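Kappa-carrageenase (PDB 5OCR) probably hydrolyses the beta-1,4 linkages of kappa-carrageenan, a sulfated galactan of red algae, this chain being the family 16 glycoside hydrolase domain of a longer protein. Local coordinates at residues N49-K54 and D250-A255; L70-N75 and S269-S274; G83-S88 and I256-D261; Q107-G112 and E143-D148; I111-C116 and L241-V246. All blocks are in the same frame, centred on the assembly; numbering follows the deposited sequence. Where two conformers were deposited one is given.

Interaction 1 (N49-K54 and D250-A255)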
# COMPACT_ATOMS: atom_id res chain seq x y z
N ASN A 49 2.93 9.98 -6.60
CA ASN A 49 3.57 9.91 -7.93
C ASN A 49 3.54 8.47 -8.41
O ASN A 49 3.94 7.58 -7.69
CB ASN A 49 5.01 10.44 -7.82
CG ASN A 49 5.03 11.96 -7.76
OD1 ASN A 49 4.23 12.62 -8.44
ND2 ASN A 49 5.94 12.52 -6.95
N THR A 50 2.93 8.22 -9.56
CA THR A 50 2.95 6.88 -10.08
C THR A 50 3.37 7.11 -11.49
O THR A 50 2.85 8.02 -12.16
CB THR A 50 1.56 6.25 -10.05
OG1 THR A 50 0.61 7.27 -10.41
CG2 THR A 50 1.20 5.83 -8.62
N SER A 51 4.34 6.34 -11.92
CA SER A 51 4.86 6.58 -13.28
C SER A 51 4.12 5.68 -14.24
O SER A 51 4.13 5.92 -15.47
CB SER A 51 6.39 6.35 -13.31
OG SER A 51 6.72 5.15 -12.63
N ALA A 52 3.44 4.66 -13.69
CA ALA A 52 2.81 3.65 -14.47
C ALA A 52 1.33 3.68 -14.61
O ALA A 52 0.81 2.89 -15.36
CB ALA A 52 3.32 2.23 -14.12
N TRP A 53 0.59 4.53 -13.85
CA TRP A 53 -0.86 4.64 -14.02
C TRP A 53 -1.29 5.92 -13.39
O TRP A 53 -0.44 6.54 -12.79
CB TRP A 53 -1.58 3.45 -13.37
CG TRP A 53 -1.46 3.40 -11.86
CD1 TRP A 53 -2.37 3.95 -10.95
CD2 TRP A 53 -0.42 2.76 -11.05
NE1 TRP A 53 -1.96 3.71 -9.66
CE2 TRP A 53 -0.83 2.97 -9.63
CE3 TRP A 53 0.79 2.09 -11.31
CZ2 TRP A 53 0.01 2.56 -8.54
CZ3 TRP A 53 1.59 1.66 -10.25
CH2 TRP A 53 1.20 1.87 -8.90
N LYS A 54 -2.54 6.31 -13.50
CA LYS A 54 -3.06 7.50 -12.84
C LYS A 54 -4.24 7.18 -11.90
O LYS A 54 -4.84 6.10 -11.99
CB LYS A 54 -3.54 8.50 -13.88
CG LYS A 54 -2.27 9.19 -14.43
CD LYS A 54 -2.46 9.99 -15.67
CE LYS A 54 -1.15 10.73 -15.95
NZ LYS A 54 -0.06 9.78 -16.28
N ASP A 250 15.21 1.22 -13.84
CA ASP A 250 15.59 2.52 -13.24
C ASP A 250 14.82 2.81 -11.98
O ASP A 250 14.30 3.90 -11.78
CB ASP A 250 15.42 3.65 -14.25
CG ASP A 250 15.90 3.26 -15.61
OD1 ASP A 250 16.56 2.21 -15.72
OD2 ASP A 250 15.60 3.97 -16.58
N ASN A 251 14.76 1.80 -11.12
CA ASN A 251 14.05 1.83 -9.83
C ASN A 251 12.60 2.38 -9.86
O ASN A 251 12.16 3.05 -8.90
CB ASN A 251 14.91 2.47 -8.73
CG ASN A 251 16.19 1.67 -8.46
OD1 ASN A 251 16.26 0.87 -7.50
ND2 ASN A 251 17.19 1.86 -9.32
N LYS A 252 11.90 2.05 -10.96
CA LYS A 252 10.50 2.44 -11.16
C LYS A 252 9.75 1.55 -12.17
O LYS A 252 10.32 1.04 -13.15
CB LYS A 252 10.34 3.93 -11.53
CG LYS A 252 11.02 4.35 -12.82
CD LYS A 252 10.28 5.51 -13.48
CE LYS A 252 10.97 5.88 -14.78
NZ LYS A 252 11.57 4.67 -15.40
N ASN A 253 8.47 1.33 -11.85
CA ASN A 253 7.52 0.74 -12.76
C ASN A 253 7.46 1.59 -14.07
O ASN A 253 7.24 2.80 -14.02
CB ASN A 253 6.14 0.67 -12.08
CG ASN A 253 6.08 -0.32 -10.92
OD1 ASN A 253 7.11 -0.75 -10.44
ND2 ASN A 253 4.86 -0.69 -10.49
N ASN A 254 7.68 0.98 -15.23
CA ASN A 254 7.41 1.65 -16.51
C ASN A 254 6.15 1.05 -17.11
O ASN A 254 6.05 -0.17 -17.22
CB ASN A 254 8.54 1.47 -17.49
CG ASN A 254 9.81 2.15 -17.03
OD1 ASN A 254 10.36 3.00 -17.74
ND2 ASN A 254 10.26 1.83 -15.81
N ALA A 255 5.21 1.89 -17.51
CA ALA A 255 4.03 1.33 -18.20
C ALA A 255 4.32 0.47 -19.46
O ALA A 255 5.22 0.81 -20.23
CB ALA A 255 3.03 2.42 -18.52
O HOH W 1 5.73 4.62 -17.42

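Interaction 2 (L70-N75 and S269-S274)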
# COMPACT_ATOMS: atom_id res chain seq x y z
N LEU A 70 -12.03 -0.50 -4.70
CA LEU A 70 -11.09 0.32 -5.42
C LEU A 70 -10.76 -0.48 -6.70
O LEU A 70 -10.42 -1.65 -6.62
CB LEU A 70 -9.83 0.57 -4.54
CG LEU A 70 -10.09 1.35 -3.25
CD1 LEU A 70 -10.62 0.47 -2.12
CD2 LEU A 70 -8.79 1.98 -2.75
N THR A 71 -10.85 0.17 -7.85
CA THR A 71 -10.84 -0.56 -9.12
C THR A 71 -9.75 -0.07 -10.07
O THR A 71 -9.56 1.18 -10.22
CB THR A 71 -12.24 -0.37 -9.81
OG1 THR A 71 -13.24 -0.86 -8.91
CG2 THR A 71 -12.38 -1.20 -11.11
N MET A 72 -9.06 -1.01 -10.69
CA MET A 72 -8.10 -0.72 -11.80
C MET A 72 -8.86 -0.80 -13.12
O MET A 72 -9.47 -1.82 -13.40
CB MET A 72 -6.99 -1.78 -11.77
CG MET A 72 -5.90 -1.54 -12.85
SD MET A 72 -4.93 -0.09 -12.50
CE MET A 72 -4.11 -0.60 -10.93
N ARG A 73 -8.84 0.27 -13.93
CA ARG A 73 -9.62 0.29 -15.20
C ARG A 73 -8.68 0.58 -16.35
O ARG A 73 -7.65 1.28 -16.20
CB ARG A 73 -10.63 1.46 -15.19
CG ARG A 73 -11.76 1.15 -14.21
CD ARG A 73 -12.87 2.15 -14.39
NE ARG A 73 -13.75 2.10 -13.21
CZ ARG A 73 -14.66 1.16 -12.97
NH1 ARG A 73 -14.85 0.16 -13.85
NH2 ARG A 73 -15.40 1.21 -11.85
N HIS A 74 -9.01 0.05 -17.52
CA HIS A 74 -8.17 0.29 -18.71
C HIS A 74 -8.70 1.54 -19.37
O HIS A 74 -9.92 1.67 -19.60
CB HIS A 74 -8.33 -0.91 -19.67
CG HIS A 74 -7.55 -0.80 -20.94
ND1 HIS A 74 -7.98 -1.40 -22.09
CD2 HIS A 74 -6.30 -0.28 -21.21
CE1 HIS A 74 -7.05 -1.16 -23.07
NE2 HIS A 74 -6.05 -0.49 -22.55
N ASN A 75 -7.80 2.44 -19.76
CA ASN A 75 -8.26 3.66 -20.47
C ASN A 75 -9.07 3.32 -21.75
O ASN A 75 -8.65 2.48 -22.55
CB ASN A 75 -7.12 4.58 -20.85
CG ASN A 75 -6.33 5.07 -19.64
OD1 ASN A 75 -6.72 4.84 -18.49
ND2 ASN A 75 -5.24 5.76 -19.90
N SER A 269 -8.75 -9.14 -20.52
CA SER A 269 -10.08 -9.70 -20.36
C SER A 269 -10.47 -9.69 -18.88
O SER A 269 -11.65 -9.73 -18.57
CB SER A 269 -10.18 -11.12 -20.95
OG SER A 269 -9.49 -12.08 -20.15
N ASP A 270 -9.47 -9.63 -17.99
CA ASP A 270 -9.66 -9.62 -16.51
C ASP A 270 -9.67 -8.24 -15.86
O ASP A 270 -9.71 -8.11 -14.64
CB ASP A 270 -8.64 -10.53 -15.84
CG ASP A 270 -8.78 -11.96 -16.31
OD1 ASP A 270 -9.95 -12.40 -16.42
OD2 ASP A 270 -7.75 -12.62 -16.61
N ILE A 271 -9.67 -7.21 -16.69
CA ILE A 271 -9.79 -5.81 -16.28
C ILE A 271 -11.18 -5.34 -16.73
O ILE A 271 -11.52 -5.57 -17.88
CB ILE A 271 -8.63 -4.97 -16.92
CG1 ILE A 271 -7.21 -5.46 -16.44
CG2 ILE A 271 -8.89 -3.49 -16.65
CD1 ILE A 271 -6.97 -5.11 -14.94
N PRO A 272 -11.96 -4.61 -15.87
CA PRO A 272 -11.53 -4.03 -14.58
C PRO A 272 -11.40 -5.10 -13.49
O PRO A 272 -12.06 -6.20 -13.59
CB PRO A 272 -12.64 -3.03 -14.25
CG PRO A 272 -13.87 -3.58 -15.00
CD PRO A 272 -13.28 -4.08 -16.29
N THR A 273 -10.59 -4.81 -12.47
CA THR A 273 -10.54 -5.73 -11.34
C THR A 273 -10.49 -4.86 -10.09
O THR A 273 -10.09 -3.65 -10.18
CB THR A 273 -9.30 -6.65 -11.46
OG1 THR A 273 -9.43 -7.69 -10.46
CG2 THR A 273 -7.93 -5.91 -11.23
N SER A 274 -10.93 -5.41 -8.94
CA SER A 274 -11.12 -4.57 -7.78
C SER A 274 -10.56 -5.22 -6.54
O SER A 274 -10.56 -6.44 -6.45
CB SER A 274 -12.60 -4.39 -7.54
OG SER A 274 -13.23 -3.71 -8.63

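Interaction 3 (G83-S88 and I256-D261)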
# COMPACT_ATOMS: atom_id res chain seq x y z
N GLY A 83 1.59 9.02 -20.78
CA GLY A 83 2.45 7.80 -20.83
C GLY A 83 1.80 6.55 -20.18
O GLY A 83 2.48 5.52 -20.01
N THR A 84 0.54 6.64 -19.73
CA THR A 84 -0.04 5.53 -18.98
C THR A 84 -1.40 5.11 -19.55
O THR A 84 -2.07 5.91 -20.25
CB THR A 84 -0.20 5.88 -17.49
OG1 THR A 84 -1.15 6.91 -17.27
CG2 THR A 84 1.15 6.33 -16.93
N TYR A 85 -1.73 3.84 -19.31
CA TYR A 85 -2.87 3.16 -20.01
C TYR A 85 -4.01 2.70 -19.10
O TYR A 85 -5.05 2.19 -19.56
CB TYR A 85 -2.36 1.97 -20.82
CG TYR A 85 -1.38 2.33 -21.90
CD1 TYR A 85 -1.83 2.58 -23.17
CD2 TYR A 85 -0.01 2.47 -21.60
CE1 TYR A 85 -0.95 2.91 -24.16
CE2 TYR A 85 0.88 2.76 -22.60
CZ TYR A 85 0.39 3.02 -23.85
OH TYR A 85 1.22 3.38 -24.89
N PHE A 86 -3.79 2.83 -17.79
CA PHE A 86 -4.79 2.47 -16.74
C PHE A 86 -5.02 3.60 -15.72
O PHE A 86 -4.13 4.42 -15.49
CB PHE A 86 -4.23 1.28 -16.00
CG PHE A 86 -4.11 0.08 -16.85
CD1 PHE A 86 -5.19 -0.84 -16.94
CD2 PHE A 86 -2.96 -0.12 -17.66
CE1 PHE A 86 -5.07 -1.97 -17.77
CE2 PHE A 86 -2.86 -1.24 -18.50
CZ PHE A 86 -3.91 -2.16 -18.55
N THR A 87 -6.18 3.54 -15.03
CA THR A 87 -6.41 4.36 -13.85
C THR A 87 -6.79 3.48 -12.69
O THR A 87 -7.38 2.41 -12.88
CB THR A 87 -7.49 5.49 -14.09
OG1 THR A 87 -8.77 4.90 -14.41
CG2 THR A 87 -6.98 6.45 -15.23
N SER A 88 -6.53 4.01 -11.52
CA SER A 88 -6.87 3.28 -10.31
C SER A 88 -7.53 4.10 -9.25
O SER A 88 -7.97 5.25 -9.47
CB SER A 88 -5.65 2.48 -9.85
OG SER A 88 -6.08 1.52 -8.87
N ILE A 256 3.60 -0.64 -19.65
CA ILE A 256 3.65 -1.46 -20.92
C ILE A 256 2.33 -1.20 -21.65
O ILE A 256 1.27 -1.21 -21.04
CB ILE A 256 3.83 -2.96 -20.57
CG1 ILE A 256 5.11 -3.12 -19.70
CG2 ILE A 256 3.72 -3.88 -21.79
CD1 ILE A 256 5.63 -4.53 -19.60
N ASN A 257 2.37 -0.92 -22.94
CA ASN A 257 1.17 -0.85 -23.71
C ASN A 257 0.54 -2.25 -23.83
O ASN A 257 1.17 -3.16 -24.42
CB ASN A 257 1.51 -0.28 -25.10
CG ASN A 257 0.32 -0.14 -26.00
OD1 ASN A 257 -0.76 -0.71 -25.79
ND2 ASN A 257 0.53 0.63 -27.10
N PRO A 258 -0.66 -2.43 -23.22
CA PRO A 258 -1.21 -3.73 -23.24
C PRO A 258 -1.54 -4.26 -24.60
O PRO A 258 -1.61 -5.47 -24.70
CB PRO A 258 -2.35 -3.67 -22.19
CG PRO A 258 -2.84 -2.25 -22.28
CD PRO A 258 -1.59 -1.45 -22.60
N GLU A 259 -1.56 -3.43 -25.69
CA GLU A 259 -1.64 -3.95 -27.09
C GLU A 259 -0.30 -4.30 -27.80
O GLU A 259 -0.25 -4.72 -28.97
CB GLU A 259 -2.47 -3.02 -28.00
CG GLU A 259 -3.63 -2.29 -27.32
CD GLU A 259 -4.78 -3.17 -26.82
OE1 GLU A 259 -4.89 -4.33 -27.26
OE2 GLU A 259 -5.61 -2.68 -25.99
N THR A 260 0.80 -4.14 -27.09
CA THR A 260 2.11 -4.52 -27.61
C THR A 260 2.71 -5.73 -26.94
O THR A 260 3.86 -6.06 -27.26
CB THR A 260 3.16 -3.42 -27.37
OG1 THR A 260 3.38 -3.23 -25.91
CG2 THR A 260 2.73 -2.19 -28.08
N ASP A 261 2.02 -6.33 -25.98
CA ASP A 261 2.60 -7.45 -25.22
C ASP A 261 1.57 -8.56 -25.03
O ASP A 261 0.47 -8.27 -24.56
CB ASP A 261 3.16 -6.90 -23.89
CG ASP A 261 3.52 -7.98 -22.91
OD1 ASP A 261 4.70 -8.38 -22.92
OD2 ASP A 261 2.67 -8.47 -22.15

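Interaction 4 (Q107-G112 and E143-D148)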
# COMPACT_ATOMS: atom_id res chain seq x y z
N GLN A 107 -9.91 -7.51 1.09
CA GLN A 107 -9.84 -8.68 0.22
C GLN A 107 -9.19 -8.27 -1.09
O GLN A 107 -9.43 -7.17 -1.60
CB GLN A 107 -11.30 -9.10 -0.08
CG GLN A 107 -11.41 -10.19 -1.18
CD GLN A 107 -12.81 -10.81 -1.27
OE1 GLN A 107 -13.52 -11.03 -0.24
NE2 GLN A 107 -13.27 -10.99 -2.50
N GLY A 108 -8.38 -9.16 -1.63
CA GLY A 108 -7.60 -8.86 -2.85
C GLY A 108 -8.46 -8.96 -4.10
O GLY A 108 -9.67 -8.94 -4.08
N ALA A 109 -7.76 -8.96 -5.23
CA ALA A 109 -8.40 -8.81 -6.56
C ALA A 109 -8.47 -10.11 -7.35
O ALA A 109 -7.49 -10.91 -7.42
CB ALA A 109 -7.61 -7.76 -7.38
N ASP A 110 -9.59 -10.30 -8.01
CA ASP A 110 -9.78 -11.53 -8.79
C ASP A 110 -8.89 -11.77 -10.02
O ASP A 110 -8.80 -12.90 -10.53
CB ASP A 110 -11.23 -11.73 -9.10
CG ASP A 110 -11.78 -10.73 -10.05
OD1 ASP A 110 -11.06 -9.85 -10.69
OD2 ASP A 110 -13.03 -10.84 -10.13
N ILE A 111 -8.21 -10.74 -10.50
CA ILE A 111 -7.26 -10.95 -11.55
C ILE A 111 -6.11 -11.94 -11.21
O ILE A 111 -5.54 -12.56 -12.09
CB ILE A 111 -6.72 -9.60 -12.06
CG1 ILE A 111 -5.99 -9.79 -13.42
CG2 ILE A 111 -5.76 -9.00 -11.05
CD1 ILE A 111 -5.80 -8.43 -14.16
N GLY A 112 -5.81 -12.13 -9.93
CA GLY A 112 -4.57 -12.83 -9.52
C GLY A 112 -3.38 -11.92 -9.79
O GLY A 112 -3.27 -10.81 -9.25
N GLU A 143 1.50 -5.65 1.03
CA GLU A 143 1.39 -5.61 -0.43
C GLU A 143 0.95 -7.00 -0.79
O GLU A 143 1.72 -7.92 -0.62
CB GLU A 143 2.67 -5.27 -1.12
CG GLU A 143 2.87 -3.75 -1.14
CD GLU A 143 4.17 -3.44 -1.87
OE1 GLU A 143 5.23 -4.05 -1.48
OE2 GLU A 143 4.16 -2.59 -2.79
N LEU A 144 -0.24 -7.15 -1.35
CA LEU A 144 -0.73 -8.46 -1.76
C LEU A 144 -0.51 -8.74 -3.25
O LEU A 144 -0.47 -7.79 -4.03
CB LEU A 144 -2.24 -8.51 -1.49
CG LEU A 144 -2.73 -8.39 -0.04
CD1 LEU A 144 -4.25 -8.48 0.09
CD2 LEU A 144 -2.05 -9.49 0.80
N GLN A 145 -0.45 -10.03 -3.65
CA GLN A 145 -0.47 -10.46 -5.04
C GLN A 145 0.54 -9.82 -5.94
O GLN A 145 0.26 -9.68 -7.09
CB GLN A 145 -1.90 -10.30 -5.69
CG GLN A 145 -3.01 -10.85 -4.92
CD GLN A 145 -4.33 -10.21 -5.43
OE1 GLN A 145 -5.15 -9.85 -4.67
NE2 GLN A 145 -4.55 -10.20 -6.77
N GLN A 146 1.73 -9.46 -5.44
CA GLN A 146 2.76 -8.83 -6.26
C GLN A 146 3.48 -9.79 -7.12
O GLN A 146 4.07 -9.38 -8.13
CB GLN A 146 3.90 -8.24 -5.38
CG GLN A 146 3.48 -7.00 -4.80
CD GLN A 146 4.65 -6.09 -4.50
OE1 GLN A 146 4.72 -5.05 -5.08
NE2 GLN A 146 5.44 -6.40 -3.45
N PHE A 147 3.47 -11.04 -6.70
CA PHE A 147 4.30 -12.08 -7.35
C PHE A 147 5.76 -11.55 -7.49
O PHE A 147 6.36 -11.63 -8.62
CB PHE A 147 3.72 -12.45 -8.71
CG PHE A 147 2.41 -13.19 -8.65
CD1 PHE A 147 2.36 -14.52 -9.02
CD2 PHE A 147 1.26 -12.55 -8.19
CE1 PHE A 147 1.16 -15.23 -8.96
CE2 PHE A 147 0.03 -13.24 -8.14
CZ PHE A 147 0.01 -14.59 -8.53
N ASP A 148 6.34 -11.16 -6.38
CA ASP A 148 7.67 -10.62 -6.35
C ASP A 148 8.65 -11.78 -6.68
O ASP A 148 8.40 -12.93 -6.41
CB ASP A 148 7.92 -9.96 -4.99
CG ASP A 148 9.31 -9.33 -4.84
OD1 ASP A 148 10.02 -9.64 -3.84
OD2 ASP A 148 9.63 -8.55 -5.76

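Interaction 5 (I111-C116 and L241-V246)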
# COMPACT_ATOMS: atom_id res chain seq x y z
N ILE A 111 -8.21 -10.74 -10.50
CA ILE A 111 -7.26 -10.95 -11.55
C ILE A 111 -6.11 -11.94 -11.21
O ILE A 111 -5.54 -12.56 -12.09
CB ILE A 111 -6.72 -9.60 -12.06
CG1 ILE A 111 -5.99 -9.79 -13.42
CG2 ILE A 111 -5.76 -9.00 -11.05
CD1 ILE A 111 -5.80 -8.43 -14.16
N GLY A 112 -5.81 -12.13 -9.93
CA GLY A 112 -4.57 -12.83 -9.52
C GLY A 112 -3.38 -11.92 -9.79
O GLY A 112 -3.27 -10.81 -9.25
N GLU A 113 -2.51 -12.26 -10.73
CA GLU A 113 -1.33 -11.45 -11.00
C GLU A 113 -1.72 -10.21 -11.88
O GLU A 113 -2.60 -10.32 -12.77
CB GLU A 113 -0.30 -12.33 -11.72
CG GLU A 113 0.99 -11.61 -12.02
CD GLU A 113 2.07 -12.54 -12.56
OE1 GLU A 113 3.23 -12.18 -12.44
OE2 GLU A 113 1.75 -13.67 -13.06
N GLY A 114 -1.12 -9.06 -11.60
CA GLY A 114 -1.24 -7.86 -12.43
C GLY A 114 -1.57 -6.58 -11.68
O GLY A 114 -1.48 -5.48 -12.25
N VAL A 115 -2.02 -6.72 -10.41
CA VAL A 115 -2.34 -5.54 -9.57
C VAL A 115 -1.81 -5.86 -8.18
O VAL A 115 -1.55 -7.03 -7.88
CB VAL A 115 -3.86 -5.15 -9.49
CG1 VAL A 115 -4.34 -4.67 -10.90
CG2 VAL A 115 -4.74 -6.31 -8.91
N CYS A 116 -1.75 -4.85 -7.33
CA CYS A 116 -1.22 -5.02 -6.01
C CYS A 116 -2.11 -4.28 -5.02
O CYS A 116 -1.97 -3.03 -4.86
CB CYS A 116 0.23 -4.49 -5.93
SG CYS A 116 0.88 -4.61 -4.23
N LEU A 241 -0.63 -1.10 -10.03
CA LEU A 241 -0.44 -1.91 -11.22
C LEU A 241 0.89 -2.60 -11.19
O LEU A 241 1.91 -2.07 -10.67
CB LEU A 241 -0.51 -0.95 -12.46
CG LEU A 241 -0.73 -1.56 -13.81
CD1 LEU A 241 -2.07 -2.25 -13.88
CD2 LEU A 241 -0.60 -0.46 -14.90
N ARG A 242 0.91 -3.86 -11.66
CA ARG A 242 2.13 -4.66 -11.69
C ARG A 242 2.26 -5.41 -13.02
O ARG A 242 1.43 -5.35 -13.87
CB ARG A 242 2.10 -5.77 -10.61
CG ARG A 242 1.96 -5.15 -9.20
CD ARG A 242 3.26 -4.48 -8.82
NE ARG A 242 3.29 -4.03 -7.37
CZ ARG A 242 2.98 -2.79 -6.96
NH1 ARG A 242 2.53 -1.87 -7.84
NH2 ARG A 242 3.11 -2.44 -5.67
N LYS A 243 3.38 -6.12 -13.11
CA LYS A 243 3.64 -6.90 -14.31
C LYS A 243 2.45 -7.91 -14.46
O LYS A 243 1.95 -8.47 -13.40
CB LYS A 243 4.97 -7.51 -14.08
CG LYS A 243 5.01 -8.97 -13.93
CD LYS A 243 6.48 -9.28 -14.19
CE LYS A 243 6.83 -10.73 -13.94
NZ LYS A 243 6.60 -11.51 -15.17
N PRO A 244 1.98 -8.19 -15.70
CA PRO A 244 2.59 -7.91 -16.98
C PRO A 244 2.31 -6.47 -17.51
O PRO A 244 2.70 -6.17 -18.62
CB PRO A 244 1.98 -8.98 -17.89
CG PRO A 244 0.55 -9.10 -17.39
CD PRO A 244 0.70 -8.90 -15.85
N PHE A 245 1.66 -5.61 -16.73
CA PHE A 245 1.32 -4.26 -17.22
C PHE A 245 2.39 -3.22 -16.92
O PHE A 245 2.27 -2.08 -17.32
CB PHE A 245 0.03 -3.80 -16.56
CG PHE A 245 -1.14 -4.69 -16.87
CD1 PHE A 245 -1.57 -4.88 -18.19
CD2 PHE A 245 -1.81 -5.36 -15.84
CE1 PHE A 245 -2.69 -5.68 -18.46
CE2 PHE A 245 -2.94 -6.16 -16.10
CZ PHE A 245 -3.38 -6.30 -17.39
N VAL A 246 3.43 -3.60 -16.19
CA VAL A 246 4.53 -2.70 -15.97
C VAL A 246 5.80 -3.54 -16.06
O VAL A 246 5.77 -4.77 -15.91
CB VAL A 246 4.48 -2.05 -14.58
CG1 VAL A 246 3.10 -1.48 -14.27
CG2 VAL A 246 4.70 -3.11 -13.52
O HOH W 2 3.17 -9.42 -11.14

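Interaction 1 (N49-K54 and D250-A255)
Ser-51 and Asn-253 make the direct hydrogen bond of this contact, and the apolar packing gathers beside it. Ser-51 OG donates to Asn-253 O over 2.8 Å and meets the oxygen in the carbonyl plane. With chi1 at 46°, OG sits between its own backbone N and carbonyl carbon, and from there it faces the edge of strand 252-255. Next to it is the tight part: Ala-52 CB rests 3.8 Å from Asn-253 CB and 4.4 Å from Ala-255 CB, so one methyl touches two residues of the strand. The amide of Asn-253 then reaches the indole of Trp-53, ND2 standing 4.0 Å from CZ3 at the ring edge and near its plane, with ring and amide planes turned 49° apart. Thr-50 CG2 lies over one face of the same indole.

The other flank is looser. In one of its two conformers, and so less certainly, Lys-252 brings CD to 3.7 Å from Ser-51 OG. A water spans the backbones, donating to Ser-51 O and accepting from Ala-255 N.

The contact thus sets the loop before strand 54-55 against a two-stranded hairpin, 246-249 with 252-255. Ala-52 and Asn-253 both touch Val-246 of the hairpin's other strand, Trp-53 meets Trp-55 edge-to-face, and Lys-54 pairs through its backbone with strand 86-97.

Interaction 2 (L70-N75 and S269-S274)
Thr-71 faces Ser-274 and Pro-272 where two antiparallel strands meet, and its side chain can be followed outward. In one of the two conformers of Ser-274, Thr-71 CB stands 3.7 Å from Ser-274 OG. At chi1 -58° the two branches part: OG1, beside the backbone N, approaches Ser-274 OG in that conformer to 2.9 Å, while CG2 turns toward the proline across the strands, 3.6 Å from Pro-272 CB and also close to Thr-273 O. The same methyl lies over the centre of the Arg-73 guanidinium, whose NH1 also passes obliquely by the proline ring. Ser-274 OG has a further partner in Glu-69 OE2.

Behind these side chains runs the sheet ladder of the GH16 beta-jellyroll, strand 67-74 beside strand 273-285. Thr-71 and Ser-274 form a non-hydrogen-bonded pair; Met-72 and Thr-273 form the hydrogen-bonded one. There Met-72 N bonds to Thr-273 O at 2.9 Å, whereas the return bond from Thr-273 N to Met-72 O is weak at 3.3 Å. A cis peptide leads into Pro-272, whose CA comes 3.2 Å from Met-72 O in a CA-H...O contact. Ile-271 CG2 lies 3.6 Å from His-74 N, and its CD1 reaches Met-72 CG at 4.3 Å.

Interaction 3 (G83-S88 and I256-D261)
Tyr-85 lays one face of its ring on Asn-257 and Pro-258, the residues that open an Asx turn in the connection from strand 252-255 to helix 262-267. Two of the contacts are CH-pi: Asn-257 CA lies 4.0 Å from the ring centroid and only 18° off its normal, and Pro-258 CD follows at 4.3 Å from that centroid. The carboxamide of Asn-257 continues the layer, stacked toward the hydroxyl end with amide and ring planes 22° apart. Pro-258 also serves a second aromatic: its CG meets Phe-86 CZ at 3.9 Å, the two side chains coming from opposite directions. Replacing Tyr-85 by an alanine is likely to leave Asn-257 CA and its amide without the flat surface they lie on, opening a gap beside Pro-258.

What positions this first shell is the turn itself. With CG trans to the backbone N (chi1 -179°), Asn-257 OD1 accepts from Glu-259 N, and Asn-78 ND2 holds the same oxygen from outside. Phe-86 in turn is backed by the rings of Phe-245 and His-74. Asn-257 O is gripped twice by Thr-260, by its N at 2.9 Å and, on a lone pair in the carbonyl plane, by its OG1 at 2.7 Å.

Interaction 4 (Q107-G112 and E143-D148)
Gln-145 NE2 is shared between two carbonyl oxygens of the opposite loop: Gly-112 O at 2.9 Å, lying in the plane of the glutamine amide, and Ala-109 O at 3.1 Å through a weak bond. The other end of the amide is held as well, since Ala-109 N donates to Gln-145 OE1 at 2.8 Å, on a lone pair. Extended beyond CG (chi2 162°), the buried side chain spans the opening of a type I beta turn, Ala-109 to Gly-112, and three bonds fix which way its amide is turned. With a leucine here, Ala-109 N and the carbonyl oxygens of Ala-109 and Gly-112 would probably lose their partner, and the turn would be less firmly held.

Glycine makes the close approach possible. Gly-108 CA comes 3.2 Å from Gln-145 OE1, and a CB there would run into that oxygen. Gly-112, with positive phi, closes the turn and rests its C 4.0 Å from Phe-147 CE2.

The contact therefore joins the connection between strands 100-107 and 115-122 to the end of strand 134-144. That strand runs between 115-122 and 159-170, and Asp-110 OD1 hydrogen-bonds to Thr-273 OG1 of strand 273-285.

Interaction 5 (I111-C116 and L241-V246)
Arg-242 and Gly-114 supply the backbone bond of this contact: Arg-242 N donates to Gly-114 O at 2.9 Å, nearly straight at 162° although it comes from well above the carbonyl plane. It extends the antiparallel pairing of Val-115 with Leu-241. A weaker polar touch follows, Gly-114 CA making a CA-H...O contact with Lys-243 O at 3.4 Å. The backbone angles of Gly-114 suit glycine, and a CB would press on Phe-245.

Among the flat groups, Cys-116 CB lies over one face of the Arg-242 guanidinium, 3.4 Å from CZ, and Cys-116 SG approaches NH2 to the same distance. Within the plane of that group, Arg-242 NH1 bonds to Leu-241 O at 2.9 Å, while Gln-146 takes NE and Glu-143 forms a salt bridge with NH2; such ties on all three nitrogens hold the arginine's rotation. Phe-245 turns its edge instead, presenting CD2 to Gly-114 O at 3.6 Å and CE2 to Ile-111 CD1 at 4.1 Å.

The charged pair is looser: Glu-113 OE1 and Lys-243 NZ are 4.4 Å apart, beyond a salt bridge, and a water lies between Glu-113 OE1 and Lys-243 O.

A glycerol beside Arg-242 probably comes from the crystallisation liquor, though such molecules often mark pockets. With Glu-143 on strand 134-144, which pairs with strand 115-122, the arrangement is consistent with the wall of the substrate cleft on this beta-jellyroll family's concave sheet.

How the interactions relate
From the N terminus, residues 49-54, 70-75 and 83-88 come first and wait longest for their partners. The connection 107-116 then serves two contacts: interaction 4 closes first, at 143-148, and interaction 5 only at 241-246, the two sharing Ile-111 and Gly-112. Both nest inside interactions 1, 2 and 3. Next 250-255 closes interaction 1, 256-261 interaction 3, and 269-274 interaction 2, so that 3 nests within 2 while 1 crosses both. Interactions 1, 2 and 3 tie early segments to the last ones, while 4 and 5 tie the connection before strand 115-122 to the middle and later parts. Interactions 4 and 5 are centred about 8 Å apart.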